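Local coordinates for NAD(P)H dehydrogenase (quinone) (Mycobacterium tuberculosis, PDB 1XDI), which catalyses the reduction of quinones to quinols with NADH or NADPH, using one bound FAD per subunit, at residues V112-I120 with I131-E142; P12-A21 with A328-Y337. One frame throughout, in Å; residues are numbered along the deposited sequence.

Contact 1: V112-I120 with I131-E142; sequences VIAGRGELI and IKATAADGSTSE. With FAD (flavin-adenine dinucleotide), chain C.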
loop_
_atom_site.group_PDB
_atom_site.type_symbol
_atom_site.label_atom_id
_atom_site.label_comp_id
_atom_site.label_asym_id
_atom_site.label_seq_id
_atom_site.Cartn_x
_atom_site.Cartn_y
_atom_site.Cartn_z
ATOM N N VAL A 112 -15.132 -8.470 -36.995
ATOM C CA VAL A 112 -14.200 -7.592 -37.696
ATOM C C VAL A 112 -14.754 -7.299 -39.079
ATOM O O VAL A 112 -15.143 -8.237 -39.777
ATOM C CB VAL A 112 -12.882 -8.260 -37.890
ATOM C CG1 VAL A 112 -11.918 -7.288 -38.433
ATOM C CG2 VAL A 112 -12.390 -8.775 -36.600
ATOM N N ILE A 113 -14.820 -6.018 -39.457
ATOM C CA ILE A 113 -15.291 -5.598 -40.788
ATOM C C ILE A 113 -14.238 -4.757 -41.496
ATOM O O ILE A 113 -14.042 -3.596 -41.171
ATOM C CB ILE A 113 -16.550 -4.700 -40.737
ATOM C CG1 ILE A 113 -17.787 -5.501 -40.354
ATOM C CG2 ILE A 113 -16.751 -4.014 -42.101
ATOM C CD1 ILE A 113 -19.046 -4.698 -40.470
ATOM N N ALA A 114 -13.594 -5.328 -42.494
ATOM C CA ALA A 114 -12.562 -4.612 -43.255
ATOM C C ALA A 114 -13.203 -3.498 -44.080
ATOM O O ALA A 114 -13.955 -3.774 -45.028
ATOM C CB ALA A 114 -11.805 -5.607 -44.175
ATOM N N GLY A 115 -12.889 -2.248 -43.738
ATOM C CA GLY A 115 -13.469 -1.119 -44.429
ATOM C C GLY A 115 -13.186 0.170 -43.705
ATOM O O GLY A 115 -12.500 0.202 -42.704
ATOM N N ARG A 116 -13.712 1.261 -44.221
ATOM C CA ARG A 116 -13.486 2.564 -43.636
ATOM C C ARG A 116 -14.859 2.916 -43.041
ATOM O O ARG A 116 -15.909 2.768 -43.715
ATOM C CB ARG A 116 -13.084 3.538 -44.741
ATOM C CG ARG A 116 -12.482 4.846 -44.267
ATOM C CD ARG A 116 -12.670 5.974 -45.272
ATOM N NE ARG A 116 -13.977 6.637 -45.060
ATOM C CZ ARG A 116 -14.976 6.744 -45.963
ATOM N NH1 ARG A 116 -14.871 6.237 -47.200
ATOM N NH2 ARG A 116 -16.104 7.370 -45.619
ATOM N N GLY A 117 -14.873 3.340 -41.776
ATOM C CA GLY A 117 -16.130 3.654 -41.156
ATOM C C GLY A 117 -16.347 5.140 -40.961
ATOM O O GLY A 117 -15.389 5.921 -40.870
ATOM N N GLU A 118 -17.612 5.553 -40.899
ATOM C CA GLU A 118 -17.899 6.949 -40.663
ATOM C C GLU A 118 -19.249 7.090 -39.964
ATOM O O GLU A 118 -20.110 6.221 -40.094
ATOM C CB GLU A 118 -17.836 7.694 -41.987
ATOM C CG GLU A 118 -19.077 8.391 -42.390
ATOM C CD GLU A 118 -19.138 8.625 -43.879
ATOM O OE1 GLU A 118 -19.135 7.630 -44.633
ATOM O OE2 GLU A 118 -19.197 9.806 -44.288
ATOM N N LEU A 119 -19.391 8.170 -39.186
ATOM C CA LEU A 119 -20.617 8.511 -38.456
ATOM C C LEU A 119 -21.656 9.107 -39.396
ATOM O O LEU A 119 -21.328 10.021 -40.161
ATOM C CB LEU A 119 -20.318 9.553 -37.378
ATOM C CG LEU A 119 -19.931 9.033 -36.019
ATOM C CD1 LEU A 119 -18.910 9.941 -35.464
ATOM C CD2 LEU A 119 -21.130 8.962 -35.132
ATOM N N ILE A 120 -22.895 8.602 -39.366
ATOM C CA ILE A 120 -23.927 9.175 -40.226
ATOM C C ILE A 120 -25.197 9.603 -39.492
ATOM O O ILE A 120 -26.258 9.680 -40.114
ATOM C CB ILE A 120 -24.343 8.230 -41.362
ATOM C CG1 ILE A 120 -24.988 6.969 -40.794
ATOM C CG2 ILE A 120 -23.155 7.868 -42.221
ATOM C CD1 ILE A 120 -25.425 5.943 -41.913
ATOM N N ILE A 131 -23.180 4.287 -37.549
ATOM C CA ILE A 131 -21.941 4.269 -38.316
ATOM C C ILE A 131 -22.075 3.534 -39.629
ATOM O O ILE A 131 -22.858 2.598 -39.723
ATOM C CB ILE A 131 -20.859 3.652 -37.493
ATOM C CG1 ILE A 131 -20.559 4.617 -36.339
ATOM C CG2 ILE A 131 -19.670 3.308 -38.370
ATOM C CD1 ILE A 131 -19.866 3.970 -35.169
ATOM N N LYS A 132 -21.325 3.970 -40.646
ATOM C CA LYS A 132 -21.373 3.349 -41.973
ATOM C C LYS A 132 -20.015 2.812 -42.322
ATOM O O LYS A 132 -19.029 3.528 -42.170
ATOM C CB LYS A 132 -21.788 4.386 -43.030
ATOM C CG LYS A 132 -21.465 3.978 -44.468
ATOM C CD LYS A 132 -22.219 4.807 -45.492
ATOM C CE LYS A 132 -21.600 6.187 -45.725
ATOM N NZ LYS A 132 -22.433 7.006 -46.665
ATOM N N ALA A 133 -19.935 1.574 -42.793
ATOM C CA ALA A 133 -18.618 1.019 -43.151
ATOM C C ALA A 133 -18.563 0.935 -44.646
ATOM O O ALA A 133 -19.487 0.443 -45.255
ATOM C CB ALA A 133 -18.428 -0.377 -42.545
ATOM N N THR A 134 -17.507 1.439 -45.255
ATOM C CA THR A 134 -17.438 1.332 -46.705
ATOM C C THR A 134 -16.305 0.426 -47.029
ATOM O O THR A 134 -15.171 0.662 -46.625
ATOM C CB THR A 134 -17.142 2.631 -47.420
ATOM O OG1 THR A 134 -18.175 3.595 -47.182
ATOM C CG2 THR A 134 -17.085 2.346 -48.871
ATOM N N ALA A 135 -16.620 -0.620 -47.773
ATOM C CA ALA A 135 -15.628 -1.618 -48.164
ATOM C C ALA A 135 -14.751 -1.112 -49.305
ATOM O O ALA A 135 -15.036 -0.076 -49.885
ATOM C CB ALA A 135 -16.342 -2.867 -48.588
ATOM N N ALA A 136 -13.680 -1.831 -49.624
ATOM C CA ALA A 136 -12.842 -1.413 -50.754
ATOM C C ALA A 136 -13.602 -1.793 -52.037
ATOM O O ALA A 136 -13.313 -1.292 -53.109
ATOM C CB ALA A 136 -11.459 -2.090 -50.702
ATOM N N ASP A 137 -14.608 -2.659 -51.878
ATOM C CA ASP A 137 -15.491 -3.129 -52.963
ATOM C C ASP A 137 -16.539 -2.067 -53.283
ATOM O O ASP A 137 -17.362 -2.257 -54.181
ATOM C CB ASP A 137 -16.245 -4.408 -52.550
ATOM C CG ASP A 137 -15.538 -5.180 -51.414
ATOM O OD1 ASP A 137 -14.351 -5.612 -51.569
ATOM O OD2 ASP A 137 -16.176 -5.357 -50.348
ATOM N N GLY A 138 -16.515 -0.956 -52.550
ATOM C CA GLY A 138 -17.496 0.084 -52.766
ATOM C C GLY A 138 -18.746 -0.197 -51.947
ATOM O O GLY A 138 -19.498 0.712 -51.625
ATOM N N SER A 139 -18.940 -1.462 -51.582
ATOM C CA SER A 139 -20.092 -1.914 -50.792
ATOM C C SER A 139 -20.291 -1.129 -49.493
ATOM O O SER A 139 -19.396 -0.384 -49.064
ATOM C CB SER A 139 -19.916 -3.386 -50.473
ATOM O OG SER A 139 -18.588 -3.771 -50.759
ATOM N N THR A 140 -21.457 -1.256 -48.866
ATOM C CA THR A 140 -21.633 -0.522 -47.615
ATOM C C THR A 140 -22.630 -1.136 -46.669
ATOM O O THR A 140 -23.672 -1.594 -47.082
ATOM C CB THR A 140 -22.058 0.995 -47.805
ATOM O OG1 THR A 140 -23.383 1.062 -48.343
ATOM C CG2 THR A 140 -21.082 1.753 -48.711
ATOM N N SER A 141 -22.293 -1.147 -45.392
ATOM C CA SER A 141 -23.196 -1.637 -44.391
ATOM C C SER A 141 -23.401 -0.504 -43.352
ATOM O O SER A 141 -22.534 0.370 -43.215
ATOM C CB SER A 141 -22.611 -2.901 -43.769
ATOM O OG SER A 141 -21.308 -2.693 -43.255
ATOM N N GLU A 142 -24.541 -0.462 -42.661
ATOM C CA GLU A 142 -24.774 0.580 -41.649
ATOM C C GLU A 142 -24.836 -0.123 -40.293
ATOM O O GLU A 142 -25.254 -1.263 -40.224
ATOM C CB GLU A 142 -26.067 1.374 -41.963
ATOM C CG GLU A 142 -25.781 2.599 -42.833
ATOM C CD GLU A 142 -26.997 3.290 -43.500
ATOM O OE1 GLU A 142 -28.040 3.558 -42.844
ATOM O OE2 GLU A 142 -26.867 3.600 -44.713
HETATM P PA FAD C . -2.872 2.999 -35.629
HETATM O O1A FAD C . -2.164 4.047 -36.479
HETATM O O2A FAD C . -2.006 1.856 -35.102
HETATM O O5B FAD C . -3.986 2.463 -36.520
HETATM C C5B FAD C . -5.325 2.952 -36.633
HETATM C C4B FAD C . -5.802 2.078 -37.773
HETATM O O4B FAD C . -7.152 2.305 -38.084
HETATM C C3B FAD C . -5.031 2.183 -39.196
HETATM O O3B FAD C . -4.014 1.198 -39.378
HETATM C C2B FAD C . -6.070 2.111 -40.212
HETATM O O2B FAD C . -6.214 0.908 -40.972
HETATM C C1B FAD C . -7.373 2.348 -39.489
HETATM N N9A FAD C . -8.154 3.453 -39.880
HETATM C C8A FAD C . -7.878 4.775 -40.168
HETATM N N7A FAD C . -8.931 5.467 -40.518
HETATM C C5A FAD C . -9.957 4.570 -40.463
HETATM C C6A FAD C . -11.336 4.641 -40.720
HETATM N N6A FAD C . -11.930 5.751 -41.108
HETATM N N1A FAD C . -12.088 3.496 -40.558
HETATM C C2A FAD C . -11.535 2.338 -40.165
HETATM N N3A FAD C . -10.184 2.180 -39.890
HETATM C C4A FAD C . -9.497 3.422 -40.095
HETATM N N1 FAD C . 4.949 3.308 -30.269
HETATM C C2 FAD C . 5.445 2.554 -29.242
HETATM O O2 FAD C . 4.799 2.379 -28.192
HETATM N N3 FAD C . 6.688 1.979 -29.383
HETATM C C4 FAD C . 7.499 2.078 -30.479
HETATM O O4 FAD C . 8.590 1.509 -30.479
HETATM C C4X FAD C . 7.013 2.816 -31.473
HETATM N N5 FAD C . 7.838 2.925 -32.629
HETATM C C5X FAD C . 7.319 3.707 -33.693
HETATM C C6 FAD C . 8.058 3.853 -34.887
HETATM C C7 FAD C . 7.593 4.626 -35.984
HETATM C C7M FAD C . 8.445 4.741 -37.273
HETATM C C8 FAD C . 6.337 5.285 -35.848
HETATM C C8M FAD C . 5.750 6.154 -36.948
HETATM C C9 FAD C . 5.588 5.151 -34.715
HETATM C C9A FAD C . 6.013 4.376 -33.642
HETATM N N10 FAD C . 5.247 4.180 -32.396
HETATM C C10 FAD C . 5.728 3.424 -31.364
HETATM C "C1'" FAD C . 3.971 4.786 -32.350
HETATM C "C2'" FAD C . 2.807 3.841 -32.384
HETATM O "O2'" FAD C . 2.926 2.990 -33.577
HETATM C "C3'" FAD C . 1.483 4.551 -32.420
HETATM O "O3'" FAD C . 1.310 5.216 -31.195
HETATM C "C4'" FAD C . 0.268 3.651 -32.526
HETATM O "O4'" FAD C . 0.477 3.016 -33.844
HETATM C "C5'" FAD C . -1.034 4.273 -32.668
HETATM O "O5'" FAD C . -2.030 3.261 -32.641
HETATM P P FAD C . -3.541 3.516 -32.936
HETATM O O1P FAD C . -4.169 2.272 -32.679
HETATM O O2P FAD C . -4.101 4.711 -32.267
HETATM O O3P FAD C . -3.472 3.828 -34.444
#
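E118 and K132 run alongside each other in the same direction from a beta hairpin. Strand 116-119 pairs antiparallel with strand 129-134, and strand 140-145 completes the three-stranded sheet. K132 runs out extended until it bends at its third torsion (chi3 79°). This sets CE and NZ beside the E118 carboxylate, but the ion pair is long, with NZ 3.9 Å from OE1. E118 OE1 also takes a salt bridge from R116 NH2 at 3.2 Å. The carboxylate meets the guanidinium at its edge and in its plane, and probably tempers both positive charges.

I120 lies across K132, nearly perpendicular to it, with CG2 on K132 CB. Its CD1 reaches across to the carboxylate end of E142, whose OE1 pairs with R130. On the other face of the sheet, I113 CG2 meets A133 CB at 4.0 Å, and I131 and A133 pack on strand 29-35.

Two hydrogen-bonded pairs, R116 with T134 and E118 with K132, hold the backbones together. G117 sits between them in a non-hydrogen-bonded pair. Its amide is turned outward to the FAD adenine: N donates to N1A at 3.0 Å, nearly straight at 169°.

Contact 2: P12-A21 with A328-Y337; sequences PAGYEAALVA and AAMQGRIAMY. With FAD (flavin-adenine dinucleotide), chain C.
E16 leaves its helix with CG opposite the backbone N (chi1 -161°) and then turns at its second torsion. R333 folds at its second and third torsions. The two chains extend in step, and E16 OE2 forms a salt bridge to R333 NH1 at 3.3 Å. OE2 comes in at the edge of the guanidinium, near its plane, but the carboxylate plane is turned 72° from it. The pairing is therefore not the coplanar two-pronged kind. E459 of the second subunit packs against both residues, so the bridge lies at the subunit interface.

Further in, alanines and G332 bring helix 12-24 and helix 325-339 close, and larger side chains fill in beside them. The local axes approach to 7.0 Å and cross at -38°. A17 CB rests on G332 O at 3.4 Å, and A13 CA makes a CA-H...O contact with A328 O at 3.2 Å. V20 fits between larger groups: CG1 touches Y337 CE1 at 3.4 Å, while CG2 meets R333 CG and the Y337 hydroxyl. M336 puts its SD against A21 CB.

Helix 12-24 follows the glycine-rich turn of a Rossmann-type dinucleotide-binding fold, with G14 fitting the last glycine of a GxGxxG pattern. At its start, A13 N donates to FAD O1P at 3.0 Å, and A328 CB faces O2P at 3.9 Å. Both helices therefore meet the pyrophosphate, segment 328-337 only by the A328 methyl. The partial positive charge of the N-terminal end of helix 12-24 probably helps to balance the phosphate.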
loop_
_atom_site.group_PDB
_atom_site.type_symbol
_atom_site.label_atom_id
_atom_site.label_comp_id
_atom_site.label_asym_id
_atom_site.label_seq_id
_atom_site.Cartn_x
_atom_site.Cartn_y
_atom_site.Cartn_z
ATOM N N PRO A 12 -3.513 -0.821 -31.818
ATOM C CA PRO A 12 -3.576 -0.961 -30.357
ATOM C C PRO A 12 -4.771 -0.221 -29.755
ATOM O O PRO A 12 -5.528 -0.807 -28.988
ATOM C CB PRO A 12 -2.256 -0.368 -29.887
ATOM C CG PRO A 12 -1.381 -0.720 -30.924
ATOM C CD PRO A 12 -2.178 -0.342 -32.185
ATOM N N ALA A 13 -4.972 1.049 -30.076
ATOM C CA ALA A 13 -6.131 1.691 -29.474
ATOM C C ALA A 13 -7.392 0.816 -29.643
ATOM O O ALA A 13 -7.984 0.361 -28.666
ATOM C CB ALA A 13 -6.363 3.118 -30.075
ATOM N N GLY A 14 -7.749 0.509 -30.883
ATOM C CA GLY A 14 -8.974 -0.216 -31.123
ATOM C C GLY A 14 -9.056 -1.677 -30.772
ATOM O O GLY A 14 -9.985 -2.147 -30.083
ATOM N N TYR A 15 -8.076 -2.426 -31.246
ATOM C CA TYR A 15 -8.148 -3.846 -31.032
ATOM C C TYR A 15 -7.963 -4.217 -29.639
ATOM O O TYR A 15 -8.235 -5.338 -29.269
ATOM C CB TYR A 15 -7.133 -4.643 -31.865
ATOM C CG TYR A 15 -5.728 -4.893 -31.278
ATOM C CD1 TYR A 15 -5.517 -5.612 -30.082
ATOM C CD2 TYR A 15 -4.589 -4.482 -31.980
ATOM C CE1 TYR A 15 -4.220 -5.917 -29.616
ATOM C CE2 TYR A 15 -3.295 -4.776 -31.504
ATOM C CZ TYR A 15 -3.122 -5.488 -30.329
ATOM O OH TYR A 15 -1.826 -5.710 -29.905
ATOM N N GLU A 16 -7.598 -3.293 -28.798
ATOM C CA GLU A 16 -7.302 -3.778 -27.533
ATOM C C GLU A 16 -8.134 -3.163 -26.567
ATOM O O GLU A 16 -7.987 -3.215 -25.344
ATOM C CB GLU A 16 -5.876 -3.534 -27.227
ATOM C CG GLU A 16 -5.446 -4.435 -26.125
ATOM C CD GLU A 16 -4.043 -4.940 -26.327
ATOM O OE1 GLU A 16 -3.302 -4.350 -27.123
ATOM O OE2 GLU A 16 -3.671 -5.935 -25.681
ATOM N N ALA A 17 -9.193 -2.558 -27.136
ATOM C CA ALA A 17 -10.289 -1.907 -26.430
ATOM C C ALA A 17 -11.393 -2.941 -26.654
ATOM O O ALA A 17 -12.240 -3.194 -25.790
ATOM C CB ALA A 17 -10.672 -0.582 -27.090
ATOM N N ALA A 18 -11.353 -3.555 -27.837
ATOM C CA ALA A 18 -12.314 -4.581 -28.216
ATOM C C ALA A 18 -12.037 -5.809 -27.382
ATOM O O ALA A 18 -12.940 -6.452 -26.865
ATOM C CB ALA A 18 -12.175 -4.915 -29.697
ATOM N N LEU A 19 -10.759 -6.118 -27.260
ATOM C CA LEU A 19 -10.321 -7.279 -26.507
ATOM C C LEU A 19 -10.877 -7.218 -25.112
ATOM O O LEU A 19 -11.448 -8.180 -24.656
ATOM C CB LEU A 19 -8.798 -7.327 -26.446
ATOM C CG LEU A 19 -8.187 -8.680 -26.794
ATOM C CD1 LEU A 19 -8.937 -9.304 -27.952
ATOM C CD2 LEU A 19 -6.748 -8.503 -27.200
ATOM N N VAL A 20 -10.697 -6.069 -24.449
ATOM C CA VAL A 20 -11.164 -5.837 -23.075
ATOM C C VAL A 20 -12.650 -5.897 -23.050
ATOM O O VAL A 20 -13.209 -6.428 -22.117
ATOM C CB VAL A 20 -10.699 -4.417 -22.487
ATOM C CG1 VAL A 20 -11.786 -3.822 -21.541
ATOM C CG2 VAL A 20 -9.364 -4.563 -21.732
ATOM N N ALA A 21 -13.279 -5.351 -24.085
ATOM C CA ALA A 21 -14.739 -5.324 -24.199
ATOM C C ALA A 21 -15.358 -6.683 -24.211
ATOM O O ALA A 21 -16.139 -7.019 -23.342
ATOM C CB ALA A 21 -15.148 -4.595 -25.451
ATOM N N ALA A 328 -1.752 4.259 -26.582
ATOM C CA ALA A 328 -2.963 4.074 -27.385
ATOM C C ALA A 328 -3.832 2.914 -26.824
ATOM O O ALA A 328 -5.080 2.976 -26.732
ATOM C CB ALA A 328 -2.552 3.807 -28.824
ATOM N N ALA A 329 -3.148 1.857 -26.407
ATOM C CA ALA A 329 -3.818 0.698 -25.882
ATOM C C ALA A 329 -4.516 1.019 -24.554
ATOM O O ALA A 329 -5.673 0.607 -24.342
ATOM C CB ALA A 329 -2.821 -0.442 -25.720
ATOM N N MET A 330 -3.856 1.773 -23.663
ATOM C CA MET A 330 -4.487 2.084 -22.371
ATOM C C MET A 330 -5.626 3.020 -22.645
ATOM O O MET A 330 -6.578 3.071 -21.883
ATOM C CB MET A 330 -3.532 2.772 -21.382
ATOM C CG MET A 330 -3.922 2.556 -19.924
ATOM S SD MET A 330 -4.026 0.779 -19.497
ATOM C CE MET A 330 -5.171 0.928 -18.023
ATOM N N GLN A 331 -5.560 3.766 -23.739
ATOM C CA GLN A 331 -6.657 4.672 -23.948
ATOM C C GLN A 331 -7.913 3.925 -24.375
ATOM O O GLN A 331 -9.037 4.281 -23.952
ATOM C CB GLN A 331 -6.278 5.774 -24.928
ATOM C CG GLN A 331 -5.549 6.914 -24.293
ATOM C CD GLN A 331 -5.474 8.086 -25.203
ATOM O OE1 GLN A 331 -4.906 8.019 -26.319
ATOM N NE2 GLN A 331 -6.053 9.194 -24.759
ATOM N N GLY A 332 -7.736 2.882 -25.188
ATOM C CA GLY A 332 -8.904 2.146 -25.616
ATOM C C GLY A 332 -9.418 1.330 -24.458
ATOM O O GLY A 332 -10.631 1.196 -24.224
ATOM N N ARG A 333 -8.463 0.774 -23.724
ATOM C CA ARG A 333 -8.757 -0.069 -22.543
ATOM C C ARG A 333 -9.611 0.774 -21.509
ATOM O O ARG A 333 -10.710 0.368 -21.103
ATOM C CB ARG A 333 -7.395 -0.556 -21.954
ATOM C CG ARG A 333 -7.309 -1.986 -21.386
ATOM C CD ARG A 333 -6.134 -2.865 -21.993
ATOM N NE ARG A 333 -4.812 -2.259 -21.861
ATOM C CZ ARG A 333 -3.716 -2.686 -22.490
ATOM N NH1 ARG A 333 -3.771 -3.740 -23.285
ATOM N NH2 ARG A 333 -2.580 -2.018 -22.378
ATOM N N ILE A 334 -9.123 1.964 -21.141
ATOM C CA ILE A 334 -9.811 2.840 -20.199
ATOM C C ILE A 334 -11.150 3.321 -20.764
ATOM O O ILE A 334 -12.039 3.591 -19.997
ATOM C CB ILE A 334 -8.893 4.030 -19.806
ATOM C CG1 ILE A 334 -7.755 3.516 -18.972
ATOM C CG2 ILE A 334 -9.562 5.021 -18.971
ATOM C CD1 ILE A 334 -6.583 4.349 -19.122
ATOM N N ALA A 335 -11.322 3.404 -22.082
ATOM C CA ALA A 335 -12.618 3.818 -22.669
ATOM C C ALA A 335 -13.608 2.670 -22.611
ATOM O O ALA A 335 -14.805 2.878 -22.637
ATOM C CB ALA A 335 -12.486 4.276 -24.117
ATOM N N MET A 336 -13.122 1.447 -22.547
ATOM C CA MET A 336 -14.065 0.386 -22.442
ATOM C C MET A 336 -14.441 0.306 -21.003
ATOM O O MET A 336 -15.607 0.079 -20.697
ATOM C CB MET A 336 -13.468 -0.913 -22.937
ATOM C CG MET A 336 -13.257 -0.884 -24.459
ATOM S SD MET A 336 -14.813 -0.621 -25.315
ATOM C CE MET A 336 -14.839 1.179 -25.656
ATOM N N TYR A 337 -13.473 0.522 -20.109
ATOM C CA TYR A 337 -13.769 0.444 -18.676
ATOM C C TYR A 337 -14.794 1.517 -18.247
ATOM O O TYR A 337 -15.710 1.264 -17.443
ATOM C CB TYR A 337 -12.479 0.551 -17.808
ATOM C CG TYR A 337 -11.429 -0.587 -17.943
ATOM C CD1 TYR A 337 -11.817 -1.903 -18.186
ATOM C CD2 TYR A 337 -10.036 -0.305 -17.892
ATOM C CE1 TYR A 337 -10.863 -2.893 -18.389
ATOM C CE2 TYR A 337 -9.079 -1.295 -18.098
ATOM C CZ TYR A 337 -9.500 -2.589 -18.352
ATOM O OH TYR A 337 -8.580 -3.599 -18.596
HETATM P PA FAD C . -2.872 2.999 -35.629
HETATM O O1A FAD C . -2.164 4.047 -36.479
HETATM O O2A FAD C . -2.006 1.856 -35.102
HETATM O O5B FAD C . -3.986 2.463 -36.520
HETATM C C5B FAD C . -5.325 2.952 -36.633
HETATM C C4B FAD C . -5.802 2.078 -37.773
HETATM O O4B FAD C . -7.152 2.305 -38.084
HETATM C C3B FAD C . -5.031 2.183 -39.196
HETATM O O3B FAD C . -4.014 1.198 -39.378
HETATM C C2B FAD C . -6.070 2.111 -40.212
HETATM O O2B FAD C . -6.214 0.908 -40.972
HETATM C C1B FAD C . -7.373 2.348 -39.489
HETATM N N9A FAD C . -8.154 3.453 -39.880
HETATM C C8A FAD C . -7.878 4.775 -40.168
HETATM N N7A FAD C . -8.931 5.467 -40.518
HETATM C C5A FAD C . -9.957 4.570 -40.463
HETATM C C6A FAD C . -11.336 4.641 -40.720
HETATM N N6A FAD C . -11.930 5.751 -41.108
HETATM N N1A FAD C . -12.088 3.496 -40.558
HETATM C C2A FAD C . -11.535 2.338 -40.165
HETATM N N3A FAD C . -10.184 2.180 -39.890
HETATM C C4A FAD C . -9.497 3.422 -40.095
HETATM N N1 FAD C . 4.949 3.308 -30.269
HETATM C C2 FAD C . 5.445 2.554 -29.242
HETATM O O2 FAD C . 4.799 2.379 -28.192
HETATM N N3 FAD C . 6.688 1.979 -29.383
HETATM C C4 FAD C . 7.499 2.078 -30.479
HETATM O O4 FAD C . 8.590 1.509 -30.479
HETATM C C4X FAD C . 7.013 2.816 -31.473
HETATM N N5 FAD C . 7.838 2.925 -32.629
HETATM C C5X FAD C . 7.319 3.707 -33.693
HETATM C C6 FAD C . 8.058 3.853 -34.887
HETATM C C7 FAD C . 7.593 4.626 -35.984
HETATM C C7M FAD C . 8.445 4.741 -37.273
HETATM C C8 FAD C . 6.337 5.285 -35.848
HETATM C C8M FAD C . 5.750 6.154 -36.948
HETATM C C9 FAD C . 5.588 5.151 -34.715
HETATM C C9A FAD C . 6.013 4.376 -33.642
HETATM N N10 FAD C . 5.247 4.180 -32.396
HETATM C C10 FAD C . 5.728 3.424 -31.364
HETATM C "C1'" FAD C . 3.971 4.786 -32.350
HETATM C "C2'" FAD C . 2.807 3.841 -32.384
HETATM O "O2'" FAD C . 2.926 2.990 -33.577
HETATM C "C3'" FAD C . 1.483 4.551 -32.420
HETATM O "O3'" FAD C . 1.310 5.216 -31.195
HETATM C "C4'" FAD C . 0.268 3.651 -32.526
HETATM O "O4'" FAD C . 0.477 3.016 -33.844
HETATM C "C5'" FAD C . -1.034 4.273 -32.668
HETATM O "O5'" FAD C . -2.030 3.261 -32.641
HETATM P P FAD C . -3.541 3.516 -32.936
HETATM O O1P FAD C . -4.169 2.272 -32.679
HETATM O O2P FAD C . -4.101 4.711 -32.267
HETATM O O3P FAD C . -3.472 3.828 -34.444
#

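Both contacts belong to the FAD-binding part of the chain and touch the same cofactor at different places. Their centres are 21 Å apart, and their nearest atoms are about 8 Å apart. Contact 1 meets the adenine, while contact 2 meets the pyrophosphate. In the sequence, both segments of contact 1 fall between those of contact 2, 12-21 and 328-337, which are 307 residues apart. Strand 111-114 is one edge of the five-stranded parallel sheet and leads into the hairpin of contact 1. Helix 12-24 follows strand 3-8 of that sheet, and helix 325-339 follows its other edge strand, 312-314. The extended FAD therefore spans elements distant in sequence.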